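Local coordinates for protein alcohol dehydrogenase (Escherichia coli, PDB 5VM2) that is of unknown specificity, but probably oxidises a CH-OH group of its substrate with NAD or NADP as acceptor, as zinc-containing alcohol dehydrogenases do, at residues L206-A209 with E210-A214; A177-I180 with G181-L185; D224-A227 with R228-F232; E302-S306 with G307-V311. One frame throughout, in Å; residues are numbered along the deposited sequence.

Contact 1: L206-A209 with E210-A214; sequences LAMA and EQLGA
Ala-209 and Ala-214 meet across a Schellman motif, the C-terminal signature of helix 203-211, which is the helix of a beta-alpha-beta unit between strands 195-200 and 216-219. The key bond runs from Ala-214 N to Ala-209 O, 2.9 Å and nearly straight (168° at the hydrogen). A weak second bond, from Gly-213 N to Glu-210 O, completes the motif, and Gly-213, with positive phi (113°), reverses the chain so that both can form. Before this, the carbonyls of the last helical turn take regular partners: Leu-206 O accepts from Glu-210 N, Ala-207 O from Gln-211 N, and Met-208 O from Leu-212 N at 2.8 Å. The chain therefore leaves the helix with these four acceptors supplied by backbone donors.

Among side chains, Met-208 does the reaching. Its CB is directed away from the following segment, but CG lies opposite the backbone N (chi1 -179°) and bends at chi2 and chi3 return the methyl to it. Met-208 CE then rests 3.7 Å from Leu-212 CG. The same methyl lies against the amide of Gln-211, Met-208 CE to Gln-211 NE2 being 3.4 Å, a van der Waals contact. Leu-212 CG is additionally 3.4 Å from Met-208 O, so the carbonyl that receives its N-H is partly covered by its side chain. Helix 179-190 backs this end through Leu-182 and Leu-185. The methyl groups of the two alanines also touch, Ala-209 CB to Ala-214 CB at 4.1 Å.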
# COMPACT_ATOMS: atom_id res chain seq x y z
N LEU A 206 -8.33 15.88 -3.88
CA LEU A 206 -9.78 15.87 -3.74
C LEU A 206 -10.47 15.73 -5.09
O LEU A 206 -11.53 15.11 -5.18
CB LEU A 206 -10.26 17.13 -3.02
CG LEU A 206 -9.83 17.21 -1.56
CD1 LEU A 206 -10.38 18.47 -0.91
CD2 LEU A 206 -10.27 15.97 -0.80
N ALA A 207 -9.88 16.30 -6.14
CA ALA A 207 -10.39 16.05 -7.48
C ALA A 207 -10.34 14.56 -7.81
O ALA A 207 -11.27 14.01 -8.40
CB ALA A 207 -9.60 16.86 -8.51
N MET A 208 -9.25 13.89 -7.41
CA MET A 208 -9.14 12.47 -7.69
C MET A 208 -10.09 11.66 -6.81
O MET A 208 -10.64 10.64 -7.26
CB MET A 208 -7.69 12.01 -7.49
CG MET A 208 -7.47 10.55 -7.78
SD MET A 208 -6.89 10.27 -9.45
CE MET A 208 -8.30 9.44 -10.14
N ALA A 209 -10.30 12.10 -5.57
CA ALA A 209 -11.25 11.42 -4.69
C ALA A 209 -12.65 11.44 -5.30
O ALA A 209 -13.34 10.42 -5.32
CB ALA A 209 -11.25 12.08 -3.31
N GLU A 210 -13.06 12.61 -5.80
CA GLU A 210 -14.37 12.73 -6.44
C GLU A 210 -14.44 11.88 -7.71
O GLU A 210 -15.48 11.27 -7.99
CB GLU A 210 -14.65 14.20 -6.75
CG GLU A 210 -15.79 14.44 -7.73
CD GLU A 210 -17.17 14.25 -7.11
OE1 GLU A 210 -18.16 14.20 -7.86
OE2 GLU A 210 -17.25 14.16 -5.86
N GLN A 211 -13.36 11.83 -8.48
CA GLN A 211 -13.34 10.98 -9.67
C GLN A 211 -13.48 9.51 -9.29
O GLN A 211 -14.16 8.74 -9.97
CB GLN A 211 -12.06 11.21 -10.47
CG GLN A 211 -11.89 10.25 -11.64
CD GLN A 211 -10.63 10.51 -12.45
OE1 GLN A 211 -10.13 11.64 -12.51
NE2 GLN A 211 -10.10 9.46 -13.07
N LEU A 212 -12.82 9.11 -8.20
CA LEU A 212 -12.85 7.71 -7.77
C LEU A 212 -14.07 7.36 -6.93
O LEU A 212 -14.15 6.23 -6.44
CB LEU A 212 -11.56 7.39 -7.01
CG LEU A 212 -10.32 7.35 -7.91
CD1 LEU A 212 -9.08 6.94 -7.13
CD2 LEU A 212 -10.55 6.43 -9.10
N GLY A 213 -15.01 8.28 -6.74
CA GLY A 213 -16.30 7.93 -6.19
C GLY A 213 -16.64 8.48 -4.82
O GLY A 213 -17.64 8.03 -4.23
N ALA A 214 -15.86 9.42 -4.28
CA ALA A 214 -16.22 10.02 -3.00
C ALA A 214 -17.57 10.71 -3.11
O ALA A 214 -17.85 11.41 -4.08
CB ALA A 214 -15.14 11.03 -2.58

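Contact 2: A177-I180 with G181-L185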
# COMPACT_ATOMS: atom_id res chain seq x y z
N ALA A 177 -6.49 11.76 1.20
CA ALA A 177 -6.75 11.37 -0.18
C ALA A 177 -5.44 11.16 -0.94
O ALA A 177 -5.38 11.37 -2.16
CB ALA A 177 -7.63 12.41 -0.88
N GLY A 178 -4.39 10.77 -0.23
CA GLY A 178 -3.21 10.23 -0.86
C GLY A 178 -3.51 8.82 -1.37
O GLY A 178 -4.65 8.36 -1.39
N CYS A 179 -2.44 8.13 -1.77
CA CYS A 179 -2.59 6.82 -2.39
C CYS A 179 -3.44 5.88 -1.52
O CYS A 179 -4.45 5.33 -1.99
CB CYS A 179 -1.22 6.19 -2.65
SG CYS A 179 -1.34 4.51 -3.31
N ILE A 180 -3.08 5.73 -0.25
CA ILE A 180 -3.78 4.77 0.60
C ILE A 180 -5.21 5.22 0.89
O ILE A 180 -6.12 4.39 1.00
CB ILE A 180 -2.99 4.54 1.90
CG1 ILE A 180 -1.57 4.08 1.58
CG2 ILE A 180 -3.69 3.52 2.76
CD1 ILE A 180 -1.52 2.77 0.81
N GLY A 181 -5.45 6.53 0.99
CA GLY A 181 -6.81 7.01 1.18
C GLY A 181 -7.69 6.75 -0.02
O GLY A 181 -8.88 6.42 0.12
N LEU A 182 -7.13 6.89 -1.22
CA LEU A 182 -7.89 6.61 -2.44
C LEU A 182 -8.12 5.11 -2.61
O LEU A 182 -9.19 4.69 -3.06
CB LEU A 182 -7.15 7.19 -3.65
CG LEU A 182 -7.03 8.72 -3.58
CD1 LEU A 182 -6.19 9.25 -4.72
CD2 LEU A 182 -8.42 9.35 -3.57
N MET A 183 -7.13 4.29 -2.24
CA MET A 183 -7.34 2.84 -2.23
C MET A 183 -8.44 2.46 -1.25
O MET A 183 -9.28 1.61 -1.56
CB MET A 183 -6.04 2.12 -1.86
CG MET A 183 -4.92 2.26 -2.87
SD MET A 183 -5.43 1.89 -4.56
CE MET A 183 -3.84 1.81 -5.39
N THR A 184 -8.43 3.06 -0.06
CA THR A 184 -9.47 2.77 0.93
C THR A 184 -10.84 3.19 0.43
O THR A 184 -11.83 2.47 0.62
CB THR A 184 -9.13 3.46 2.26
OG1 THR A 184 -7.81 3.07 2.68
CG2 THR A 184 -10.14 3.07 3.34
N LEU A 185 -10.92 4.36 -0.22
CA LEU A 185 -12.17 4.82 -0.82
C LEU A 185 -12.74 3.80 -1.80
O LEU A 185 -13.91 3.42 -1.71
CB LEU A 185 -11.93 6.17 -1.50
CG LEU A 185 -12.87 6.66 -2.60
CD1 LEU A 185 -14.26 6.94 -2.03
CD2 LEU A 185 -12.27 7.91 -3.27
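Leu-182 folds back over Ala-177 and Gly-178 at the start of helix 179-190, in a glycine-rich turn consistent with the GxGxxG motif of a Rossmann fold, where strand 171-175 passes into the helix. Followed outward, the leucine first sets CB beside Gly-178 O. At chi1 -63° the next carbon swings next to its own backbone N, and CG thereby lies 3.3 Å from Gly-178 O, the same oxygen that receives the Leu-182 N-H. The chain then divides. Leu-182 CD1 packs 3.4 Å from Ala-177 O, a buried carbonyl oxygen with no polar partner in the model, while CD2 meets Ala-177 CB at 4.2 Å. Beyond these tips lie Met-208 and Ala-209 of helix 203-211. Ala-177 N, by contrast, is satisfied by OD1 of Asp-200.

Gly-178 is the N-cap residue, and its carbonyl starts the helical ladder: Leu-182 N approaches Gly-178 O nearly along the C=O axis. Met-183 N repeats this with Cys-179 O. Farther on, Ile-180 O is gripped twice, by Thr-184 N at 2.9 Å and by the threonine hydroxyl, from opposite faces of the carbonyl plane. Thr-184 OG1 can reach back because chi1 (-55°) puts it next to its own N, leaving CG2 opposite. The hydroxyl is the donor, and Thr-184 OG1 stands 2.7 Å from Ile-180 O.

Contact 3: D224-A227 with R228-F232; sequences DTIA and RCQQF
Arg-228 bends back over Asp-224 in the first turn of helix 225-232, the crossover helix that carries the Rossmann-type sheet from its edge strand 216-219 to strand 238-243. Three consecutive side chains share one first-torsion setting: Arg-228, Cys-229 and Gln-230 each place the gamma atom next to their own backbone N, a setting that brings it over the carbonyl four residues earlier. Arg-228 CG comes 3.2 Å from Asp-224 O, Cys-229 SG 3.3 Å from Thr-225 O, and Gln-230 CG 3.3 Å from Ile-226 O. Each of those oxygens also accepts the N-H of the residue leaning on it. Gln-231 takes the other course: with chi1 at 173° its chain runs out extended, and its CB lies at the edge of the Arg-228 guanidinium, in the plane of that group. Further bends at chi2 and chi3 turn the arginine, whose NE forms a salt bridge with Glu-223.

Cys-229 SG also touches Thr-225 CG2, at 4.1 Å, on the helix face turned to the sheet, where the cysteine reaches Ile-173 and Ile-218 and the threonine Val-199. At the N-terminus Asp-224 is the N-cap: its OD1 weakly accepts from two backbone donors. The Ala-227 N-H points almost straight at it (173°), whereas that of Ile-226 arrives strongly bent, although both N atoms stand 3.3 Å from Asp-224 OD1.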
# COMPACT_ATOMS: atom_id res chain seq x y z
N ASP A 224 -13.98 24.03 7.61
CA ASP A 224 -13.97 23.45 8.96
C ASP A 224 -14.29 21.96 8.82
O ASP A 224 -15.44 21.59 8.59
CB ASP A 224 -14.98 24.16 9.85
CG ASP A 224 -14.86 23.78 11.32
OD1 ASP A 224 -14.40 22.65 11.63
OD2 ASP A 224 -15.25 24.60 12.17
N THR A 225 -13.27 21.11 8.96
CA THR A 225 -13.46 19.68 8.75
C THR A 225 -14.50 19.10 9.70
O THR A 225 -15.37 18.32 9.29
CB THR A 225 -12.14 18.93 8.91
OG1 THR A 225 -11.13 19.52 8.08
CG2 THR A 225 -12.31 17.45 8.55
N ILE A 226 -14.44 19.46 10.98
CA ILE A 226 -15.36 18.87 11.94
C ILE A 226 -16.79 19.32 11.65
O ILE A 226 -17.72 18.50 11.65
CB ILE A 226 -14.92 19.21 13.37
CG1 ILE A 226 -13.70 18.37 13.76
CG2 ILE A 226 -16.05 18.98 14.35
CD1 ILE A 226 -12.96 18.88 14.98
N ALA A 227 -16.98 20.60 11.36
CA ALA A 227 -18.32 21.10 11.04
C ALA A 227 -18.86 20.45 9.76
O ALA A 227 -20.02 20.04 9.71
CB ALA A 227 -18.29 22.62 10.89
N ARG A 228 -18.03 20.36 8.73
CA ARG A 228 -18.47 19.76 7.47
C ARG A 228 -18.81 18.29 7.65
O ARG A 228 -19.77 17.79 7.05
CB ARG A 228 -17.39 19.94 6.40
CG ARG A 228 -17.19 21.39 5.96
CD ARG A 228 -18.34 21.89 5.09
NE ARG A 228 -18.53 21.05 3.91
CZ ARG A 228 -19.52 20.16 3.78
NH1 ARG A 228 -20.40 20.00 4.75
NH2 ARG A 228 -19.61 19.44 2.67
N CYS A 229 -18.04 17.58 8.47
CA CYS A 229 -18.33 16.17 8.73
C CYS A 229 -19.59 16.01 9.56
O CYS A 229 -20.38 15.08 9.34
CB CYS A 229 -17.14 15.51 9.42
SG CYS A 229 -15.73 15.17 8.33
N GLN A 230 -19.81 16.90 10.54
CA GLN A 230 -21.03 16.83 11.33
C GLN A 230 -22.26 17.09 10.47
O GLN A 230 -23.31 16.47 10.67
CB GLN A 230 -20.95 17.83 12.49
CG GLN A 230 -20.07 17.37 13.64
CD GLN A 230 -20.52 16.04 14.21
OE1 GLN A 230 -19.99 14.98 13.84
NE2 GLN A 230 -21.48 16.07 15.12
N GLN A 231 -22.15 18.02 9.51
CA GLN A 231 -23.22 18.18 8.53
C GLN A 231 -23.40 16.90 7.72
O GLN A 231 -24.52 16.42 7.53
CB GLN A 231 -22.91 19.36 7.61
CG GLN A 231 -23.87 19.50 6.45
CD GLN A 231 -23.42 20.53 5.43
OE1 GLN A 231 -22.62 21.41 5.74
NE2 GLN A 231 -23.94 20.42 4.21
N PHE A 232 -22.29 16.33 7.25
CA PHE A 232 -22.35 15.12 6.44
C PHE A 232 -23.05 13.98 7.18
O PHE A 232 -23.83 13.23 6.58
CB PHE A 232 -20.93 14.72 6.03
CG PHE A 232 -20.81 13.33 5.46
CD1 PHE A 232 -20.07 12.36 6.12
CD2 PHE A 232 -21.39 13.01 4.24
CE1 PHE A 232 -19.94 11.08 5.59
CE2 PHE A 232 -21.27 11.74 3.71
CZ PHE A 232 -20.55 10.78 4.37

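Contact 4: E302-S306 with G307-V311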
# COMPACT_ATOMS: atom_id res chain seq x y z
N GLU A 302 -9.40 -9.36 -8.38
CA GLU A 302 -10.76 -9.43 -8.92
C GLU A 302 -11.35 -8.04 -9.11
O GLU A 302 -11.89 -7.71 -10.16
CB GLU A 302 -11.68 -10.22 -7.97
CG GLU A 302 -11.56 -11.72 -7.95
CD GLU A 302 -12.48 -12.33 -6.90
OE1 GLU A 302 -13.64 -11.88 -6.80
OE2 GLU A 302 -12.04 -13.23 -6.16
N ALA A 303 -11.27 -7.21 -8.06
CA ALA A 303 -11.91 -5.90 -8.09
C ALA A 303 -11.30 -5.01 -9.17
O ALA A 303 -12.03 -4.30 -9.88
CB ALA A 303 -11.80 -5.24 -6.72
N ILE A 304 -9.98 -5.05 -9.32
CA ILE A 304 -9.33 -4.23 -10.34
C ILE A 304 -9.66 -4.77 -11.74
O ILE A 304 -10.00 -4.00 -12.65
CB ILE A 304 -7.82 -4.16 -10.09
CG1 ILE A 304 -7.55 -3.41 -8.78
CG2 ILE A 304 -7.11 -3.49 -11.27
CD1 ILE A 304 -6.18 -3.69 -8.18
N SER A 305 -9.58 -6.09 -11.91
CA SER A 305 -9.84 -6.67 -13.23
C SER A 305 -11.24 -6.35 -13.73
O SER A 305 -11.45 -6.14 -14.93
CB SER A 305 -9.64 -8.19 -13.18
OG SER A 305 -9.92 -8.75 -14.45
N SER A 306 -12.22 -6.33 -12.82
CA SER A 306 -13.60 -6.06 -13.20
C SER A 306 -13.81 -4.62 -13.66
O SER A 306 -14.85 -4.32 -14.27
CB SER A 306 -14.53 -6.35 -12.02
OG SER A 306 -14.38 -5.36 -11.00
N GLY A 307 -12.86 -3.72 -13.38
CA GLY A 307 -13.04 -2.31 -13.65
C GLY A 307 -13.67 -1.54 -12.51
O GLY A 307 -13.67 -0.30 -12.55
N ARG A 308 -14.20 -2.22 -11.50
CA ARG A 308 -14.82 -1.53 -10.38
C ARG A 308 -13.80 -0.75 -9.56
O ARG A 308 -14.11 0.32 -9.03
CB ARG A 308 -15.56 -2.53 -9.48
CG ARG A 308 -16.44 -1.88 -8.42
CD ARG A 308 -17.40 -2.89 -7.81
NE ARG A 308 -18.43 -3.31 -8.76
CZ ARG A 308 -19.34 -4.25 -8.50
NH1 ARG A 308 -19.35 -4.87 -7.33
NH2 ARG A 308 -20.25 -4.57 -9.42
N PHE A 309 -12.58 -1.26 -9.47
CA PHE A 309 -11.49 -0.66 -8.72
C PHE A 309 -10.47 -0.16 -9.74
O PHE A 309 -9.87 -0.96 -10.46
CB PHE A 309 -10.89 -1.70 -7.76
CG PHE A 309 -10.11 -1.13 -6.61
CD1 PHE A 309 -10.41 -1.50 -5.32
CD2 PHE A 309 -9.03 -0.27 -6.83
CE1 PHE A 309 -9.68 -1.01 -4.25
CE2 PHE A 309 -8.30 0.23 -5.77
CZ PHE A 309 -8.62 -0.15 -4.47
N ASP A 310 -10.28 1.17 -9.81
CA ASP A 310 -9.44 1.81 -10.83
C ASP A 310 -8.11 2.21 -10.21
O ASP A 310 -8.04 3.19 -9.46
CB ASP A 310 -10.17 3.01 -11.43
CG ASP A 310 -9.38 3.71 -12.55
OD1 ASP A 310 -8.19 3.39 -12.79
OD2 ASP A 310 -9.95 4.61 -13.20
N VAL A 311 -7.05 1.46 -10.53
CA VAL A 311 -5.70 1.82 -10.09
C VAL A 311 -4.88 2.50 -11.18
O VAL A 311 -3.92 3.22 -10.86
CB VAL A 311 -4.94 0.59 -9.54
CG1 VAL A 311 -5.61 0.07 -8.28
CG2 VAL A 311 -4.84 -0.51 -10.59
O HOH W 1 -9.66 -1.00 -13.27
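Ala-303 O is gripped from opposite faces of its carbonyl plane by Phe-309 N and by the hydroxyl of Ser-306, where helix 297-305 gives way to the loop leading to strand 315-320. The hydroxyl bond is the shorter: Ser-306 OG donates to Ala-303 O over 2.8 Å. Its chi1 of 72° places OG between the backbone N and the carbonyl carbon, from where it reaches back to the last turn. Phe-309 N stands 3.1 Å from Ala-303 O, with a moderately bent N-H (149°). Neither donor lies in the carbonyl plane: the hydroxyl stands out of it on one face and Phe-309 N, farther out, on the other, both off the lone-pair directions.

The next carbonyl also has two donors, one of them a water. Ile-304 O accepts from Gly-307 N at 3.0 Å, and Gly-307 has the positive phi by which the chain leaves the helix. The water donates both to Ile-304 O and to Phe-309 O, the latter at 2.8 Å, bridging helix end and loop. Phe-309 O also receives a CA-H...O contact from Ile-304 CA, 3.3 Å away.

Apolar side chains add to the join. Ile-304 CG1 lies 3.9 Å from Phe-309 CB, while its tip CD1 meets Val-311 CG1 at 3.8 Å, the two side chains crossing at about a right angle. Beyond, Phe-309 packs on Met-183 of helix 179-190. Direct and water-mediated bonds thus supply donors to Ala-303 O and Ile-304 O, where the helical pattern gives out, consistent with a well-defined exit turn, and the isoleucine holds the outgoing loop by dispersion contacts.

Contacts 1 and 2 lie on successive helices of the Rossmann-type domain, their centres 10 Å apart, and pack directly against each other: Leu-182 CD1 lies 3.6 Å from Met-208 CG. Contact 4 joins them from later in the sequence, with Val-311 CG1 at 3.8 Å from Met-183 CE of contact 2, and a looser touch between Asp-310 O and Leu-212 CD2 of contact 1. Contact 3 stands apart, its nearest atoms about 8 Å from contact 1. The magnesium held by His-65, Glu-66 and Glu-152 probably occupies the catalytic metal position of zinc-dependent relatives. The side chain of Ile-180 is about 6 Å from this magnesium ion, and the side chain of Val-311 about 11 Å.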